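Local coordinates for protein serine-tRNA ligase (Naegleria fowleri, PDB 6BLJ) that probably attaches serine to its cognate tRNA in the cytosol, activating the amino acid with ATP first, and here holds AMP in the active site, at residues Leu226-Tyr231 and Thr444-Ser449; Val222-Ala227 and Glu469-Tyr474. All blocks are in the same frame, centred on the assembly; numbering follows the deposited sequence.

Contact 1 of 2, residues Leu226-Tyr231 and Thr444-Ser449; sequences LALQNY and TLTATS. With AMP (adenosine monophosphate), chain D.
The methyl CG2 of Thr448 packs against helix 220-238 at Leu228 and Gln229. It lies 3.9 Å from Gln229 CG and 4.0 Å from Leu228 CB. One torsion of Thr448, chi1 60°, sets both branches. CG2 is anti to the carbonyl carbon and points at the helix, while OG1 sits between the backbone N and the carbonyl carbon. From there OG1 makes a hydrogen bond to Asn225 OD1, about one turn before Leu228 on helix 220-238.

The Leu228 and Thr448 side chains run alongside each other, pointing opposite ways. Leu228 CD1 lies 4.1 Å from both CB and O of Thr448, so the leucine meets the methyl with CB and the branch carbon and carbonyl with CD1. Gln229 crosses Thr448 at about a right angle and touches it with the aliphatic CG alone. Its CG lies beside the backbone N (chi1 -70°), and the chain runs on extended past the threonine. Thr446 is a looser neighbour, with CG2 4.4 Å from Leu228 O. Its OG1 bonds to Thr451 OG1.

Ala447, the N-cap residue of helix 448-458, points away from helix 220-238. Its CB comes within 3.5 Å of C1' of AMP. Thr444 OG1 is 3.5 Å from AMP C5' and hydrogen-bonded to Ser409 N. The strand therefore has AMP on one face and helix 220-238 on the other. This strand-to-helix passage is consistent with motif 3 of class II synthetases. Leu445 and Thr446 form a classic beta bulge opposite Ile336 of strand 332-342, and helix 348-366 packs on both residues.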
ATOM      1  N   LEU A 226     -20.315   2.036 -25.787  1.00 31.99           N
ATOM      2  CA  LEU A 226     -21.568   1.378 -25.442  1.00 38.63           C
ATOM      3  C   LEU A 226     -21.934   0.299 -26.444  1.00 32.88           C
ATOM      4  O   LEU A 226     -22.441  -0.757 -26.056  1.00 32.34           O
ATOM      5  CB  LEU A 226     -22.710   2.387 -25.359  1.00 39.85           C
ATOM      6  CG  LEU A 226     -23.044   2.990 -24.008  1.00 56.86           C
ATOM      7  CD1 LEU A 226     -24.322   3.766 -24.165  1.00 59.95           C
ATOM      8  CD2 LEU A 226     -23.246   1.855 -23.018  1.00 56.90           C
ATOM      9  N   ALA A 227     -21.748   0.571 -27.742  1.00 28.69           N
ATOM     10  CA  ALA A 227     -22.105  -0.422 -28.750  1.00 29.71           C
ATOM     11  C   ALA A 227     -21.354  -1.732 -28.511  1.00 32.66           C
ATOM     12  O   ALA A 227     -21.939  -2.816 -28.615  1.00 32.25           O
ATOM     13  CB  ALA A 227     -21.832   0.134 -30.153  1.00 25.10           C
ATOM     14  N   LEU A 228     -20.061  -1.645 -28.164  1.00 31.20           N
ATOM     15  CA  LEU A 228     -19.274  -2.846 -27.893  1.00 29.95           C
ATOM     16  C   LEU A 228     -19.836  -3.622 -26.713  1.00 36.95           C
ATOM     17  O   LEU A 228     -19.900  -4.857 -26.746  1.00 33.94           O
ATOM     18  CB  LEU A 228     -17.816  -2.474 -27.624  1.00 32.08           C
ATOM     19  CG  LEU A 228     -16.787  -2.432 -28.752  1.00 34.23           C
ATOM     20  CD1 LEU A 228     -15.464  -1.888 -28.199  1.00 32.43           C
ATOM     21  CD2 LEU A 228     -16.581  -3.819 -29.364  1.00 32.00           C
ATOM     22  N   GLN A 229     -20.205  -2.913 -25.642  1.00 27.84           N
ATOM     23  CA  GLN A 229     -20.781  -3.565 -24.474  1.00 32.20           C
ATOM     24  C   GLN A 229     -22.109  -4.221 -24.824  1.00 30.03           C
ATOM     25  O   GLN A 229     -22.371  -5.363 -24.441  1.00 34.37           O
ATOM     26  CB  GLN A 229     -20.977  -2.550 -23.348  1.00 31.26           C
ATOM     27  CG  GLN A 229     -19.698  -2.047 -22.721  1.00 31.53           C
ATOM     28  CD  GLN A 229     -19.952  -0.817 -21.891  1.00 37.03           C
ATOM     29  OE1 GLN A 229     -19.316   0.221 -22.075  1.00 39.93           O
ATOM     30  NE2 GLN A 229     -20.932  -0.906 -21.003  1.00 36.11           N
ATOM     31  N   ASN A 230     -22.979  -3.481 -25.523  1.00 27.42           N
ATOM     32  CA  ASN A 230     -24.302  -3.990 -25.873  1.00 30.26           C
ATOM     33  C   ASN A 230     -24.201  -5.218 -26.777  1.00 35.45           C
ATOM     34  O   ASN A 230     -24.925  -6.209 -26.593  1.00 28.41           O
ATOM     35  CB  ASN A 230     -25.088  -2.873 -26.557  1.00 31.30           C
ATOM     36  CG  ASN A 230     -26.592  -3.052 -26.461  1.00 47.87           C
ATOM     37  OD1 ASN A 230     -27.333  -2.083 -26.328  1.00 53.35           O
ATOM     38  ND2 ASN A 230     -27.052  -4.295 -26.541  1.00 46.23           N
ATOM     39  N   TYR A 231     -23.330  -5.150 -27.784  1.00 31.89           N
ATOM     40  CA  TYR A 231     -23.137  -6.271 -28.695  1.00 33.19           C
ATOM     41  C   TYR A 231     -22.532  -7.466 -27.966  1.00 31.95           C
ATOM     42  O   TYR A 231     -22.990  -8.602 -28.136  1.00 32.84           O
ATOM     43  CB  TYR A 231     -22.250  -5.832 -29.869  1.00 33.43           C
ATOM     44  CG  TYR A 231     -21.773  -6.966 -30.761  1.00 33.69           C
ATOM     45  CD1 TYR A 231     -22.676  -7.888 -31.273  1.00 30.22           C
ATOM     46  CD2 TYR A 231     -20.426  -7.108 -31.093  1.00 30.39           C
ATOM     47  CE1 TYR A 231     -22.255  -8.938 -32.086  1.00 34.94           C
ATOM     48  CE2 TYR A 231     -19.991  -8.159 -31.917  1.00 26.20           C
ATOM     49  CZ  TYR A 231     -20.923  -9.068 -32.407  1.00 30.41           C
ATOM     50  OH  TYR A 231     -20.530 -10.114 -33.210  1.00 33.28           O
ATOM     51  N   THR A 444     -11.763 -13.147 -20.790  1.00 25.09           N
ATOM     52  CA  THR A 444     -12.210 -11.902 -21.391  1.00 23.66           C
ATOM     53  C   THR A 444     -13.061 -12.178 -22.622  1.00 22.34           C
ATOM     54  O   THR A 444     -12.744 -13.056 -23.422  1.00 29.62           O
ATOM     55  CB  THR A 444     -11.025 -11.054 -21.849  1.00 24.09           C
ATOM     56  OG1 THR A 444      -9.947 -11.151 -20.912  1.00 24.99           O
ATOM     57  CG2 THR A 444     -11.473  -9.594 -22.068  1.00 24.93           C
ATOM     58  N   LEU A 445     -14.150 -11.428 -22.773  1.00 24.63           N
ATOM     59  CA  LEU A 445     -14.698 -11.232 -24.107  1.00 23.89           C
ATOM     60  C   LEU A 445     -14.157  -9.934 -24.691  1.00 24.65           C
ATOM     61  O   LEU A 445     -13.431  -9.960 -25.689  1.00 26.78           O
ATOM     62  CB  LEU A 445     -16.237 -11.221 -24.127  1.00 23.78           C
ATOM     63  CG  LEU A 445     -16.784 -11.367 -25.561  1.00 30.16           C
ATOM     64  CD1 LEU A 445     -16.546 -12.793 -26.101  1.00 27.05           C
ATOM     65  CD2 LEU A 445     -18.244 -11.022 -25.686  1.00 34.19           C
ATOM     66  N   THR A 446     -14.463  -8.795 -24.064  1.00 23.18           N
ATOM     67  CA  THR A 446     -13.882  -7.542 -24.528  1.00 20.93           C
ATOM     68  C   THR A 446     -13.722  -6.560 -23.373  1.00 22.58           C
ATOM     69  O   THR A 446     -14.666  -6.299 -22.619  1.00 23.78           O
ATOM     70  CB  THR A 446     -14.725  -6.930 -25.671  1.00 24.17           C
ATOM     71  OG1 THR A 446     -14.156  -5.685 -26.088  1.00 21.16           O
ATOM     72  CG2 THR A 446     -16.184  -6.683 -25.258  1.00 24.88           C
ATOM     73  N   ALA A 447     -12.510  -6.027 -23.245  1.00 21.28           N
ATOM     74  CA  ALA A 447     -12.238  -4.846 -22.442  1.00 24.30           C
ATOM     75  C   ALA A 447     -12.267  -3.652 -23.395  1.00 23.80           C
ATOM     76  O   ALA A 447     -11.462  -3.589 -24.331  1.00 20.02           O
ATOM     77  CB  ALA A 447     -10.886  -4.982 -21.739  1.00 20.24           C
ATOM     78  N   THR A 448     -13.214  -2.732 -23.192  1.00 19.31           N
ATOM     79  CA  THR A 448     -13.614  -1.921 -24.339  1.00 21.90           C
ATOM     80  C   THR A 448     -12.626  -0.803 -24.671  1.00 22.07           C
ATOM     81  O   THR A 448     -12.460  -0.496 -25.852  1.00 26.35           O
ATOM     82  CB  THR A 448     -15.037  -1.369 -24.145  1.00 22.46           C
ATOM     83  OG1 THR A 448     -15.095  -0.554 -22.963  1.00 23.54           O
ATOM     84  CG2 THR A 448     -16.050  -2.528 -24.032  1.00 23.14           C
ATOM     85  N   SER A 449     -11.940  -0.196 -23.689  1.00 24.11           N
ATOM     86  CA  SER A 449     -11.023   0.894 -24.048  1.00 21.56           C
ATOM     87  C   SER A 449      -9.864   0.388 -24.911  1.00 23.05           C
ATOM     88  O   SER A 449      -9.507   1.022 -25.914  1.00 22.62           O
ATOM     89  CB  SER A 449     -10.525   1.627 -22.792  1.00 17.81           C
ATOM     90  OG  SER A 449      -9.465   0.961 -22.106  1.00 21.06           O
TER
HETATM   91  P   AMP D 500      -6.180  -9.654 -17.201  1.00 36.30           P
HETATM   92  O1P AMP D 500      -4.899  -9.014 -16.663  1.00 43.66           O
HETATM   93  O2P AMP D 500      -7.329  -9.833 -16.290  1.00 41.20           O
HETATM   94  O3P AMP D 500      -5.803 -10.939 -17.925  1.00 34.14           O
HETATM   95  O5' AMP D 500      -6.685  -8.666 -18.345  1.00 29.03           O
HETATM   96  C5' AMP D 500      -7.782  -9.004 -19.183  1.00 24.88           C
HETATM   97  C4' AMP D 500      -7.911  -8.010 -20.318  1.00 22.86           C
HETATM   98  O4' AMP D 500      -8.350  -6.727 -19.802  1.00 23.19           O
HETATM   99  C3' AMP D 500      -6.625  -7.696 -21.053  1.00 22.85           C
HETATM  100  O3' AMP D 500      -6.316  -8.656 -22.045  1.00 29.09           O
HETATM  101  C2' AMP D 500      -6.882  -6.308 -21.613  1.00 24.98           C
HETATM  102  O2' AMP D 500      -7.679  -6.395 -22.781  1.00 28.62           O
HETATM  103  C1' AMP D 500      -7.718  -5.680 -20.501  1.00 24.43           C
HETATM  104  N9  AMP D 500      -6.911  -4.885 -19.543  1.00 23.69           N
HETATM  105  C8  AMP D 500      -6.138  -5.380 -18.524  1.00 26.82           C
HETATM  106  N7  AMP D 500      -5.529  -4.455 -17.817  1.00 27.78           N
HETATM  107  C5  AMP D 500      -5.932  -3.268 -18.409  1.00 22.90           C
HETATM  108  C6  AMP D 500      -5.638  -1.919 -18.129  1.00 21.97           C
HETATM  109  N6  AMP D 500      -4.872  -1.514 -17.101  1.00 17.58           N
HETATM  110  N1  AMP D 500      -6.177  -0.979 -18.934  1.00 18.37           N
HETATM  111  C2  AMP D 500      -6.981  -1.368 -19.931  1.00 22.22           C
HETATM  112  N3  AMP D 500      -7.353  -2.604 -20.276  1.00 20.13           N
HETATM  113  C4  AMP D 500      -6.785  -3.518 -19.479  1.00 23.44           C

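Contact 2 of 2, residues Val222-Ala227 and Glu469-Tyr474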
ATOM      1  N   VAL A 222     -17.678   7.434 -27.368  1.00 25.41           N
ATOM      2  CA  VAL A 222     -18.555   7.001 -26.277  1.00 33.08           C
ATOM      3  C   VAL A 222     -19.652   6.080 -26.812  1.00 33.13           C
ATOM      4  O   VAL A 222     -19.944   5.019 -26.236  1.00 28.42           O
ATOM      5  CB  VAL A 222     -19.160   8.221 -25.557  1.00 33.96           C
ATOM      6  CG1 VAL A 222     -20.166   7.778 -24.484  1.00 31.85           C
ATOM      7  CG2 VAL A 222     -18.065   9.107 -24.948  1.00 23.80           C
ATOM      8  N   ARG A 223     -20.298   6.485 -27.906  1.00 25.73           N
ATOM      9  CA  ARG A 223     -21.366   5.645 -28.457  1.00 34.28           C
ATOM     10  C   ARG A 223     -20.817   4.298 -28.919  1.00 30.99           C
ATOM     11  O   ARG A 223     -21.479   3.267 -28.771  1.00 33.29           O
ATOM     12  CB  ARG A 223     -22.098   6.362 -29.598  1.00 30.78           C
ATOM     13  CG  ARG A 223     -22.822   7.629 -29.152  1.00 31.89           C
ATOM     14  CD  ARG A 223     -23.831   8.102 -30.190  1.00 34.23           C
ATOM     15  NE  ARG A 223     -23.207   8.373 -31.481  1.00 37.10           N
ATOM     16  CZ  ARG A 223     -23.494   7.733 -32.612  1.00 42.65           C
ATOM     17  NH1 ARG A 223     -24.425   6.777 -32.637  1.00 34.61           N
ATOM     18  NH2 ARG A 223     -22.857   8.061 -33.731  1.00 46.08           N
ATOM     19  N   MET A 224     -19.591   4.277 -29.449  1.00 32.64           N
ATOM     20  CA  MET A 224     -18.991   2.995 -29.817  1.00 32.75           C
ATOM     21  C   MET A 224     -18.620   2.169 -28.585  1.00 32.24           C
ATOM     22  O   MET A 224     -18.644   0.934 -28.631  1.00 29.65           O
ATOM     23  CB  MET A 224     -17.761   3.210 -30.698  1.00 29.49           C
ATOM     24  CG  MET A 224     -17.264   1.916 -31.324  1.00 46.48           C
ATOM     25  SD  MET A 224     -15.902   2.107 -32.492  1.00 43.44           S
ATOM     26  CE  MET A 224     -16.746   2.792 -33.898  1.00 35.37           C
ATOM     27  N   ASN A 225     -18.225   2.830 -27.502  1.00 27.80           N
ATOM     28  CA  ASN A 225     -17.938   2.125 -26.256  1.00 28.61           C
ATOM     29  C   ASN A 225     -19.163   1.358 -25.797  1.00 33.27           C
ATOM     30  O   ASN A 225     -19.085   0.163 -25.471  1.00 36.26           O
ATOM     31  CB  ASN A 225     -17.497   3.127 -25.178  1.00 29.53           C
ATOM     32  CG  ASN A 225     -16.600   2.502 -24.101  1.00 47.88           C
ATOM     33  OD1 ASN A 225     -15.893   1.534 -24.352  1.00 59.31           O
ATOM     34  ND2 ASN A 225     -16.643   3.057 -22.896  1.00 47.45           N
ATOM     35  N   LEU A 226     -20.315   2.036 -25.787  1.00 31.99           N
ATOM     36  CA  LEU A 226     -21.568   1.378 -25.442  1.00 38.63           C
ATOM     37  C   LEU A 226     -21.934   0.299 -26.444  1.00 32.88           C
ATOM     38  O   LEU A 226     -22.441  -0.757 -26.056  1.00 32.34           O
ATOM     39  CB  LEU A 226     -22.710   2.387 -25.359  1.00 39.85           C
ATOM     40  CG  LEU A 226     -23.044   2.990 -24.008  1.00 56.86           C
ATOM     41  CD1 LEU A 226     -24.322   3.766 -24.165  1.00 59.95           C
ATOM     42  CD2 LEU A 226     -23.246   1.855 -23.018  1.00 56.90           C
ATOM     43  N   ALA A 227     -21.748   0.571 -27.742  1.00 28.69           N
ATOM     44  CA  ALA A 227     -22.105  -0.422 -28.750  1.00 29.71           C
ATOM     45  C   ALA A 227     -21.354  -1.732 -28.511  1.00 32.66           C
ATOM     46  O   ALA A 227     -21.939  -2.816 -28.615  1.00 32.25           O
ATOM     47  CB  ALA A 227     -21.832   0.134 -30.153  1.00 25.10           C
ATOM     48  N   GLU A 469     -18.697  -3.202 -39.367  1.00 33.86           N
ATOM     49  CA  GLU A 469     -20.047  -3.473 -39.854  1.00 38.14           C
ATOM     50  C   GLU A 469     -20.957  -3.955 -38.728  1.00 36.54           C
ATOM     51  O   GLU A 469     -22.068  -3.445 -38.555  1.00 38.54           O
ATOM     52  CB  GLU A 469     -20.002  -4.501 -40.978  1.00 42.83           C
ATOM     53  CG  GLU A 469     -21.247  -4.504 -41.820  1.00 58.97           C
ATOM     54  CD  GLU A 469     -21.160  -5.487 -42.957  1.00 78.10           C
ATOM     55  OE1 GLU A 469     -20.446  -5.196 -43.942  1.00 88.61           O
ATOM     56  OE2 GLU A 469     -21.787  -6.563 -42.847  1.00 81.01           O
ATOM     57  N   VAL A 470     -20.481  -4.909 -37.922  1.00 36.48           N
ATOM     58  CA  VAL A 470     -21.342  -5.514 -36.908  1.00 34.02           C
ATOM     59  C   VAL A 470     -21.738  -4.522 -35.817  1.00 33.92           C
ATOM     60  O   VAL A 470     -22.740  -4.743 -35.129  1.00 35.79           O
ATOM     61  CB  VAL A 470     -20.669  -6.764 -36.306  1.00 38.13           C
ATOM     62  CG1 VAL A 470     -19.594  -6.371 -35.305  1.00 30.41           C
ATOM     63  CG2 VAL A 470     -21.697  -7.680 -35.657  1.00 41.03           C
ATOM     64  N   LEU A 471     -20.986  -3.431 -35.624  1.00 32.58           N
ATOM     65  CA  LEU A 471     -21.344  -2.442 -34.606  1.00 29.31           C
ATOM     66  C   LEU A 471     -22.274  -1.349 -35.127  1.00 32.74           C
ATOM     67  O   LEU A 471     -22.816  -0.586 -34.317  1.00 35.40           O
ATOM     68  CB  LEU A 471     -20.085  -1.779 -33.990  1.00 24.58           C
ATOM     69  CG  LEU A 471     -19.117  -2.599 -33.131  1.00 24.37           C
ATOM     70  CD1 LEU A 471     -17.924  -1.767 -32.596  1.00 22.63           C
ATOM     71  CD2 LEU A 471     -19.857  -3.261 -31.965  1.00 27.33           C
ATOM     72  N   GLN A 472     -22.453  -1.232 -36.446  1.00 34.00           N
ATOM     73  CA  GLN A 472     -23.237  -0.120 -36.981  1.00 43.18           C
ATOM     74  C   GLN A 472     -24.670  -0.089 -36.450  1.00 47.98           C
ATOM     75  O   GLN A 472     -25.113   0.986 -36.010  1.00 46.93           O
ATOM     76  CB  GLN A 472     -23.172  -0.148 -38.514  1.00 42.86           C
ATOM     77  CG  GLN A 472     -21.748   0.094 -39.041  1.00 44.56           C
ATOM     78  CD  GLN A 472     -21.621   0.027 -40.563  1.00 44.58           C
ATOM     79  OE1 GLN A 472     -22.612  -0.033 -41.278  1.00 42.49           O
ATOM     80  NE2 GLN A 472     -20.386   0.014 -41.054  1.00 38.99           N
ATOM     81  N   PRO A 473     -25.427  -1.197 -36.412  1.00 43.64           N
ATOM     82  CA  PRO A 473     -26.781  -1.121 -35.827  1.00 43.67           C
ATOM     83  C   PRO A 473     -26.796  -0.723 -34.364  1.00 42.93           C
ATOM     84  O   PRO A 473     -27.773  -0.122 -33.905  1.00 47.58           O
ATOM     85  CB  PRO A 473     -27.337  -2.540 -36.029  1.00 46.70           C
ATOM     86  CG  PRO A 473     -26.531  -3.118 -37.127  1.00 45.93           C
ATOM     87  CD  PRO A 473     -25.163  -2.526 -36.997  1.00 39.53           C
ATOM     88  N   TYR A 474     -25.744  -1.031 -33.612  1.00 36.64           N
ATOM     89  CA  TYR A 474     -25.682  -0.662 -32.206  1.00 30.15           C
ATOM     90  C   TYR A 474     -25.331   0.803 -31.996  1.00 32.78           C
ATOM     91  O   TYR A 474     -25.292   1.260 -30.849  1.00 38.99           O
ATOM     92  CB  TYR A 474     -24.662  -1.547 -31.487  1.00 36.96           C
ATOM     93  CG  TYR A 474     -25.078  -2.997 -31.356  1.00 37.59           C
ATOM     94  CD1 TYR A 474     -25.839  -3.418 -30.280  1.00 37.00           C
ATOM     95  CD2 TYR A 474     -24.704  -3.942 -32.307  1.00 40.13           C
ATOM     96  CE1 TYR A 474     -26.222  -4.744 -30.150  1.00 37.31           C
ATOM     97  CE2 TYR A 474     -25.079  -5.272 -32.180  1.00 37.92           C
ATOM     98  CZ  TYR A 474     -25.835  -5.663 -31.091  1.00 38.18           C
ATOM     99  OH  TYR A 474     -26.227  -6.973 -30.937  1.00 40.11           O
TER
HETATM  100  O   HOH W   1     -24.339   3.236 -29.008  1.00 38.29           O
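Ala227 has the most surface buried here, and it meets both Leu471 and Tyr474. Its CB lies 3.6 Å from Tyr474 CB, and the two alpha carbons are 5.0 Å apart. The tyrosine touches with its first side-chain carbon, and its ring then leads off along the helix. CG is anti to the carbonyl carbon (chi1 -69°), and the hydroxyl ends at Asp234, where it is hydrogen-bonded.

Leu471 divides its two methyls. CD2 rests 4.0 Å from Ala227 O, and CD1 lies 4.0 Å from Met224 CG. Met224 lies across Leu471, nearly perpendicular to it. Ile455 of helix 448-458 touches both of them.

A water bridges the backbones beside this apolar patch. It lies 2.9 Å from both Arg223 O and Tyr474 O, though other acceptors compete for its protons. The Arg223 guanidinium makes a salt bridge to Asp220 and hydrogen bonds to Met475 O and Thr478 OG1.

Residues of a second subunit pack on Val222, Arg223 and Leu226. Helix 220-238, followed by strand 242-245 at this subunit interface, is consistent with motif 1 of class II synthetases, here covered on one face by the loop 469-474.

Overall arrangement
After the N-terminal arm of long helices 38-76 and 114-147, the chain reaches helix 220-238, from which both contacts start. Contact 1 closes a loop of 212 residues, which takes in much of the mixed sheet and returns at the junction of strand 436-447 and helix 448-458. Contact 2 closes a longer loop. It starts slightly earlier on the helix and ends later, at 469-474, so it encloses the loop of contact 1. The centres are 9 Å apart, and the two share Leu226 and Ala227. Tyr231 of contact 1 packs on Val470 and Tyr474 of contact 2. Helix 220-238 thus ties the AMP-binding strand to the C-terminal loop and, in both contacts, reaches the second subunit.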